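Local coordinates for glycerol dehydratase (Clostridium butyricum, PDB 1R9D), which probably acts as a glycyl-radical lyase that dehydrates glycerol without coenzyme B12, at residues 127-139 / 505-517. Residues are numbered along the deposited sequence; the frame is centred on the assembly and turned at random.
Sequences NGKTTSELATSYM and ADNCIDIAHAERA
The capped N-terminal end of helix 131-138 meets the C-terminal end of the long helix 484-516 through Arg516, whose NH1 donates to two carbonyls of the loop ahead of the short helix. Gly128 O lies 3.0 Å from Arg516 NH1 and Thr130 O 2.9 Å from the same nitrogen, both tilted out of the guanidinium plane. The Arg516 chain, extended from CG to NE, carries the group past Leu134, whose CB lies over one guanidinium face, offset toward its rim. Arg516 NH2 donates to Glu43 O of the second subunit, tying this buried corner of the pyruvate formate-lyase-like part to the dimer partner. On the loop side, Thr130 and Glu133 form a capping box: Glu133 N reaches Thr130 OG1, while Glu133 OE2 accepts from both Thr130 N and Thr130 OG1.

Further along, the axes of 131-138 and 505-516 cross obliquely, 133° between their N-to-C directions and 8.0 Å apart at closest approach. Ala135 and Ala512, CB to CB 3.9 Å, probably allow this approach; Ile509 CG1 flanks Ala135 CB at 3.8 Å. Tyr138 OH donates to the syn lone pair of Glu515 OE1 at 2.7 Å, with ring and carboxylate planes 79° apart. Ile511 CG2 makes an off-centre CH-pi contact with that ring. Leu134 CD2 packs against both Glu515 CD and Arg516 NE, 3.6 Å from each, a position reached with chi1 at 177°, CG pointing opposite the backbone N.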
ATOM      1  N   ASN A 127      11.500  14.304  -6.069  1.00 30.73           N
ATOM      2  CA  ASN A 127      10.333  15.075  -6.458  1.00 31.63           C
ATOM      3  C   ASN A 127       9.097  14.182  -6.591  1.00 31.81           C
ATOM      4  O   ASN A 127       9.058  13.271  -7.423  1.00 31.98           O
ATOM      5  CB  ASN A 127      10.594  15.803  -7.778  1.00 33.27           C
ATOM      6  CG  ASN A 127       9.403  16.612  -8.233  1.00 35.55           C
ATOM      7  OD1 ASN A 127       8.839  17.390  -7.466  1.00 35.90           O
ATOM      8  ND2 ASN A 127       9.013  16.437  -9.490  1.00 37.67           N
ATOM      9  N   GLY A 128       8.094  14.452  -5.757  1.00 30.81           N
ATOM     10  CA  GLY A 128       6.858  13.691  -5.779  1.00 29.25           C
ATOM     11  C   GLY A 128       6.912  12.348  -5.069  1.00 28.65           C
ATOM     12  O   GLY A 128       5.911  11.638  -5.019  1.00 29.05           O
ATOM     13  N   LYS A 129       8.056  12.007  -4.488  1.00 27.12           N
ATOM     14  CA  LYS A 129       8.209  10.711  -3.831  1.00 27.88           C
ATOM     15  C   LYS A 129       8.328  10.733  -2.311  1.00 26.99           C
ATOM     16  O   LYS A 129       8.628   9.707  -1.698  1.00 27.44           O
ATOM     17  CB  LYS A 129       9.431  10.003  -4.421  1.00 29.67           C
ATOM     18  CG  LYS A 129       9.389   9.915  -5.938  1.00 31.18           C
ATOM     19  CD  LYS A 129      10.670   9.333  -6.500  1.00 34.87           C
ATOM     20  CE  LYS A 129      10.661   9.381  -8.023  1.00 37.19           C
ATOM     21  NZ  LYS A 129      11.990   9.012  -8.586  1.00 39.42           N
ATOM     22  N   THR A 130       8.079  11.887  -1.705  1.00 25.00           N
ATOM     23  CA  THR A 130       8.188  12.018  -0.259  1.00 24.95           C
ATOM     24  C   THR A 130       6.878  11.700   0.452  1.00 23.91           C
ATOM     25  O   THR A 130       5.828  11.582  -0.180  1.00 24.25           O
ATOM     26  CB  THR A 130       8.590  13.452   0.140  1.00 24.86           C
ATOM     27  OG1 THR A 130       7.561  14.361  -0.268  1.00 25.67           O
ATOM     28  CG2 THR A 130       9.907  13.849  -0.530  1.00 26.06           C
ATOM     29  N   THR A 131       6.953  11.558   1.769  1.00 23.58           N
ATOM     30  CA  THR A 131       5.761  11.302   2.566  1.00 24.72           C
ATOM     31  C   THR A 131       4.885  12.560   2.564  1.00 24.94           C
ATOM     32  O   THR A 131       3.659  12.465   2.487  1.00 24.18           O
ATOM     33  CB  THR A 131       6.118  10.922   4.028  1.00 23.70           C
ATOM     34  OG1 THR A 131       6.961  11.929   4.600  1.00 24.79           O
ATOM     35  CG2 THR A 131       6.841   9.579   4.075  1.00 25.37           C
ATOM     36  N   SER A 132       5.514  13.735   2.631  1.00 24.45           N
ATOM     37  CA  SER A 132       4.776  15.002   2.634  1.00 24.79           C
ATOM     38  C   SER A 132       3.899  15.173   1.393  1.00 25.10           C
ATOM     39  O   SER A 132       2.748  15.599   1.485  1.00 22.61           O
ATOM     40  CB  SER A 132       5.738  16.200   2.735  1.00 25.78           C
ATOM     41  OG  SER A 132       6.552  16.340   1.575  1.00 25.70           O
ATOM     42  N   GLU A 133       4.433  14.825   0.228  1.00 24.59           N
ATOM     43  CA  GLU A 133       3.660  14.978  -0.999  1.00 25.20           C
ATOM     44  C   GLU A 133       2.471  14.018  -1.064  1.00 24.96           C
ATOM     45  O   GLU A 133       1.394  14.390  -1.529  1.00 25.69           O
ATOM     46  CB  GLU A 133       4.597  14.830  -2.206  1.00 27.19           C
ATOM     47  CG  GLU A 133       5.651  15.945  -2.200  1.00 28.85           C
ATOM     48  CD  GLU A 133       6.817  15.711  -3.142  1.00 31.26           C
ATOM     49  OE1 GLU A 133       6.846  16.345  -4.222  1.00 32.27           O
ATOM     50  OE2 GLU A 133       7.704  14.899  -2.797  1.00 30.64           O
ATOM     51  N   LEU A 134       2.649  12.794  -0.576  1.00 24.64           N
ATOM     52  CA  LEU A 134       1.549  11.831  -0.573  1.00 24.32           C
ATOM     53  C   LEU A 134       0.489  12.265   0.449  1.00 24.18           C
ATOM     54  O   LEU A 134      -0.707  12.138   0.202  1.00 24.33           O
ATOM     55  CB  LEU A 134       2.069  10.434  -0.228  1.00 24.03           C
ATOM     56  CG  LEU A 134       1.015   9.325  -0.123  1.00 24.61           C
ATOM     57  CD1 LEU A 134       0.290   9.169  -1.449  1.00 25.47           C
ATOM     58  CD2 LEU A 134       1.691   8.025   0.274  1.00 24.85           C
ATOM     59  N   ALA A 135       0.937  12.785   1.591  1.00 24.54           N
ATOM     60  CA  ALA A 135       0.019  13.240   2.639  1.00 24.47           C
ATOM     61  C   ALA A 135      -0.935  14.291   2.087  1.00 25.55           C
ATOM     62  O   ALA A 135      -2.141  14.240   2.336  1.00 25.13           O
ATOM     63  CB  ALA A 135       0.802  13.814   3.817  1.00 24.89           C
ATOM     64  N   THR A 136      -0.395  15.251   1.340  1.00 25.17           N
ATOM     65  CA  THR A 136      -1.223  16.297   0.750  1.00 26.76           C
ATOM     66  C   THR A 136      -2.225  15.713  -0.247  1.00 26.07           C
ATOM     67  O   THR A 136      -3.381  16.145  -0.312  1.00 26.53           O
ATOM     68  CB  THR A 136      -0.348  17.359   0.043  1.00 27.55           C
ATOM     69  OG1 THR A 136       0.374  18.105   1.031  1.00 30.12           O
ATOM     70  CG2 THR A 136      -1.205  18.313  -0.775  1.00 29.15           C
ATOM     71  N   SER A 137      -1.792  14.722  -1.020  1.00 25.89           N
ATOM     72  CA  SER A 137      -2.679  14.098  -1.995  1.00 26.05           C
ATOM     73  C   SER A 137      -3.867  13.407  -1.326  1.00 25.80           C
ATOM     74  O   SER A 137      -4.947  13.327  -1.910  1.00 26.22           O
ATOM     75  CB  SER A 137      -1.908  13.083  -2.844  1.00 26.66           C
ATOM     76  OG  SER A 137      -0.899  13.725  -3.606  1.00 27.96           O
ATOM     77  N   TYR A 138      -3.668  12.902  -0.110  1.00 25.68           N
ATOM     78  CA  TYR A 138      -4.748  12.226   0.610  1.00 26.27           C
ATOM     79  C   TYR A 138      -5.748  13.202   1.238  1.00 26.81           C
ATOM     80  O   TYR A 138      -6.892  12.837   1.505  1.00 25.38           O
ATOM     81  CB  TYR A 138      -4.181  11.307   1.698  1.00 25.94           C
ATOM     82  CG  TYR A 138      -3.885   9.899   1.227  1.00 26.52           C
ATOM     83  CD1 TYR A 138      -2.599   9.364   1.321  1.00 27.41           C
ATOM     84  CD2 TYR A 138      -4.892   9.101   0.684  1.00 26.66           C
ATOM     85  CE1 TYR A 138      -2.326   8.066   0.883  1.00 26.46           C
ATOM     86  CE2 TYR A 138      -4.627   7.805   0.245  1.00 27.17           C
ATOM     87  CZ  TYR A 138      -3.344   7.297   0.346  1.00 27.74           C
ATOM     88  OH  TYR A 138      -3.078   6.023  -0.106  1.00 30.13           O
ATOM     89  N   MET A 139      -5.319  14.442   1.458  1.00 27.82           N
ATOM     90  CA  MET A 139      -6.185  15.457   2.055  1.00 29.41           C
ATOM     91  C   MET A 139      -7.206  15.991   1.061  1.00 31.43           C
ATOM     92  O   MET A 139      -6.909  16.143  -0.123  1.00 33.33           O
ATOM     93  CB  MET A 139      -5.355  16.635   2.575  1.00 29.29           C
ATOM     94  CG  MET A 139      -4.445  16.314   3.732  1.00 29.36           C
ATOM     95  SD  MET A 139      -3.515  17.772   4.256  1.00 30.15           S
ATOM     96  CE  MET A 139      -2.075  17.007   4.978  1.00 28.53           C
ATOM     97  N   ALA A 505      -6.294  15.874   8.818  1.00 23.95           N
ATOM     98  CA  ALA A 505      -4.992  16.142   8.199  1.00 23.08           C
ATOM     99  C   ALA A 505      -3.935  15.223   8.814  1.00 22.86           C
ATOM    100  O   ALA A 505      -3.106  14.644   8.102  1.00 22.87           O
ATOM    101  CB  ALA A 505      -4.600  17.609   8.402  1.00 22.81           C
ATOM    102  N   ASP A 506      -3.963  15.095  10.138  1.00 21.20           N
ATOM    103  CA  ASP A 506      -3.029  14.223  10.843  1.00 21.91           C
ATOM    104  C   ASP A 506      -3.163  12.789  10.335  1.00 22.49           C
ATOM    105  O   ASP A 506      -2.162  12.110  10.090  1.00 23.24           O
ATOM    106  CB  ASP A 506      -3.310  14.242  12.347  1.00 21.73           C
ATOM    107  CG  ASP A 506      -2.465  15.259  13.088  1.00 23.85           C
ATOM    108  OD1 ASP A 506      -2.841  15.620  14.221  1.00 25.07           O
ATOM    109  OD2 ASP A 506      -1.415  15.679  12.552  1.00 23.16           O
ATOM    110  N   ASN A 507      -4.399  12.326  10.178  1.00 21.54           N
ATOM    111  CA  ASN A 507      -4.614  10.964   9.709  1.00 22.18           C
ATOM    112  C   ASN A 507      -4.074  10.725   8.299  1.00 22.80           C
ATOM    113  O   ASN A 507      -3.629   9.621   7.986  1.00 22.98           O
ATOM    114  CB  ASN A 507      -6.099  10.588   9.792  1.00 22.34           C
ATOM    115  CG  ASN A 507      -6.549  10.313  11.222  1.00 23.15           C
ATOM    116  OD1 ASN A 507      -5.733   9.994  12.092  1.00 22.92           O
ATOM    117  ND2 ASN A 507      -7.852  10.420  11.469  1.00 23.66           N
ATOM    118  N   CYS A 508      -4.106  11.753   7.452  1.00 22.23           N
ATOM    119  CA  CYS A 508      -3.588  11.623   6.093  1.00 22.62           C
ATOM    120  C   CYS A 508      -2.065  11.491   6.122  1.00 23.14           C
ATOM    121  O   CYS A 508      -1.482  10.745   5.332  1.00 22.52           O
ATOM    122  CB  CYS A 508      -3.996  12.831   5.242  1.00 23.71           C
ATOM    123  SG  CYS A 508      -5.768  12.898   4.846  1.00 26.07           S
ATOM    124  N   ILE A 509      -1.430  12.214   7.039  1.00 21.99           N
ATOM    125  CA  ILE A 509       0.017  12.170   7.201  1.00 22.37           C
ATOM    126  C   ILE A 509       0.399  10.807   7.781  1.00 22.86           C
ATOM    127  O   ILE A 509       1.447  10.246   7.447  1.00 21.87           O
ATOM    128  CB  ILE A 509       0.489  13.297   8.146  1.00 22.40           C
ATOM    129  CG1 ILE A 509       0.200  14.651   7.495  1.00 21.48           C
ATOM    130  CG2 ILE A 509       1.982  13.165   8.453  1.00 22.39           C
ATOM    131  CD1 ILE A 509       0.375  15.823   8.452  1.00 23.37           C
ATOM    132  N   ASP A 510      -0.470  10.280   8.642  1.00 22.63           N
ATOM    133  CA  ASP A 510      -0.281   8.980   9.291  1.00 23.13           C
ATOM    134  C   ASP A 510      -0.254   7.901   8.198  1.00 23.61           C
ATOM    135  O   ASP A 510       0.648   7.055   8.152  1.00 24.21           O
ATOM    136  CB  ASP A 510      -1.456   8.733  10.256  1.00 23.39           C
ATOM    137  CG  ASP A 510      -1.098   7.831  11.433  1.00 25.72           C
ATOM    138  OD1 ASP A 510      -0.367   6.835  11.247  1.00 26.46           O
ATOM    139  OD2 ASP A 510      -1.580   8.113  12.560  1.00 26.48           O
ATOM    140  N   ILE A 511      -1.242   7.948   7.311  1.00 23.58           N
ATOM    141  CA  ILE A 511      -1.332   6.994   6.210  1.00 24.24           C
ATOM    142  C   ILE A 511      -0.108   7.099   5.301  1.00 24.79           C
ATOM    143  O   ILE A 511       0.417   6.086   4.845  1.00 24.59           O
ATOM    144  CB  ILE A 511      -2.617   7.228   5.376  1.00 24.47           C
ATOM    145  CG1 ILE A 511      -3.845   6.826   6.199  1.00 25.45           C
ATOM    146  CG2 ILE A 511      -2.572   6.412   4.085  1.00 26.91           C
ATOM    147  CD1 ILE A 511      -5.175   7.219   5.564  1.00 25.91           C
ATOM    148  N   ALA A 512       0.357   8.323   5.056  1.00 24.07           N
ATOM    149  CA  ALA A 512       1.516   8.536   4.186  1.00 23.50           C
ATOM    150  C   ALA A 512       2.796   7.908   4.730  1.00 23.67           C
ATOM    151  O   ALA A 512       3.558   7.302   3.973  1.00 24.06           O
ATOM    152  CB  ALA A 512       1.727  10.033   3.939  1.00 23.44           C
ATOM    153  N   HIS A 513       3.043   8.055   6.028  1.00 22.99           N
ATOM    154  CA  HIS A 513       4.228   7.469   6.643  1.00 23.28           C
ATOM    155  C   HIS A 513       4.187   5.953   6.552  1.00 24.13           C
ATOM    156  O   HIS A 513       5.213   5.309   6.339  1.00 24.82           O
ATOM    157  CB  HIS A 513       4.346   7.893   8.109  1.00 24.63           C
ATOM    158  CG  HIS A 513       5.019   9.217   8.297  1.00 25.77           C
ATOM    159  ND1 HIS A 513       6.389   9.368   8.242  1.00 27.16           N
ATOM    160  CD2 HIS A 513       4.513  10.457   8.502  1.00 26.34           C
ATOM    161  CE1 HIS A 513       6.696  10.642   8.404  1.00 27.18           C
ATOM    162  NE2 HIS A 513       5.577  11.324   8.564  1.00 26.53           N
ATOM    163  N   ALA A 514       3.000   5.379   6.713  1.00 23.81           N
ATOM    164  CA  ALA A 514       2.857   3.931   6.637  1.00 25.17           C
ATOM    165  C   ALA A 514       3.098   3.428   5.217  1.00 25.82           C
ATOM    166  O   ALA A 514       3.708   2.375   5.013  1.00 26.17           O
ATOM    167  CB  ALA A 514       1.464   3.517   7.101  1.00 25.05           C
ATOM    168  N   GLU A 515       2.628   4.194   4.240  1.00 25.88           N
ATOM    169  CA  GLU A 515       2.756   3.813   2.838  1.00 27.17           C
ATOM    170  C   GLU A 515       4.154   4.005   2.267  1.00 26.53           C
ATOM    171  O   GLU A 515       4.619   3.184   1.476  1.00 25.71           O
ATOM    172  CB  GLU A 515       1.747   4.601   1.994  1.00 29.42           C
ATOM    173  CG  GLU A 515       1.591   4.116   0.560  1.00 34.08           C
ATOM    174  CD  GLU A 515       0.391   4.745  -0.141  1.00 36.88           C
ATOM    175  OE1 GLU A 515      -0.641   4.970   0.535  1.00 36.05           O
ATOM    176  OE2 GLU A 515       0.474   5.002  -1.367  1.00 36.77           O
ATOM    177  N   ARG A 516       4.831   5.075   2.672  1.00 24.95           N
ATOM    178  CA  ARG A 516       6.158   5.353   2.133  1.00 26.21           C
ATOM    179  C   ARG A 516       7.352   5.281   3.075  1.00 25.91           C
ATOM    180  O   ARG A 516       8.489   5.150   2.612  1.00 27.16           O
ATOM    181  CB  ARG A 516       6.143   6.711   1.429  1.00 25.42           C
ATOM    182  CG  ARG A 516       5.293   6.704   0.169  1.00 26.35           C
ATOM    183  CD  ARG A 516       5.349   8.018  -0.595  1.00 24.57           C
ATOM    184  NE  ARG A 516       4.620   7.906  -1.856  1.00 26.51           N
ATOM    185  CZ  ARG A 516       4.536   8.865  -2.773  1.00 26.10           C
ATOM    186  NH1 ARG A 516       5.138  10.032  -2.578  1.00 27.51           N
ATOM    187  NH2 ARG A 516       3.856   8.650  -3.892  1.00 26.88           N
ATOM    188  N   ALA A 517       7.121   5.356   4.383  1.00 25.17           N
ATOM    189  CA  ALA A 517       8.235   5.296   5.319  1.00 25.86           C
ATOM    190  C   ALA A 517       8.053   4.411   6.556  1.00 25.93           C
ATOM    191  O   ALA A 517       8.241   4.864   7.687  1.00 26.16           O
ATOM    192  CB  ALA A 517       8.637   6.722   5.749  1.00 25.23           C
TER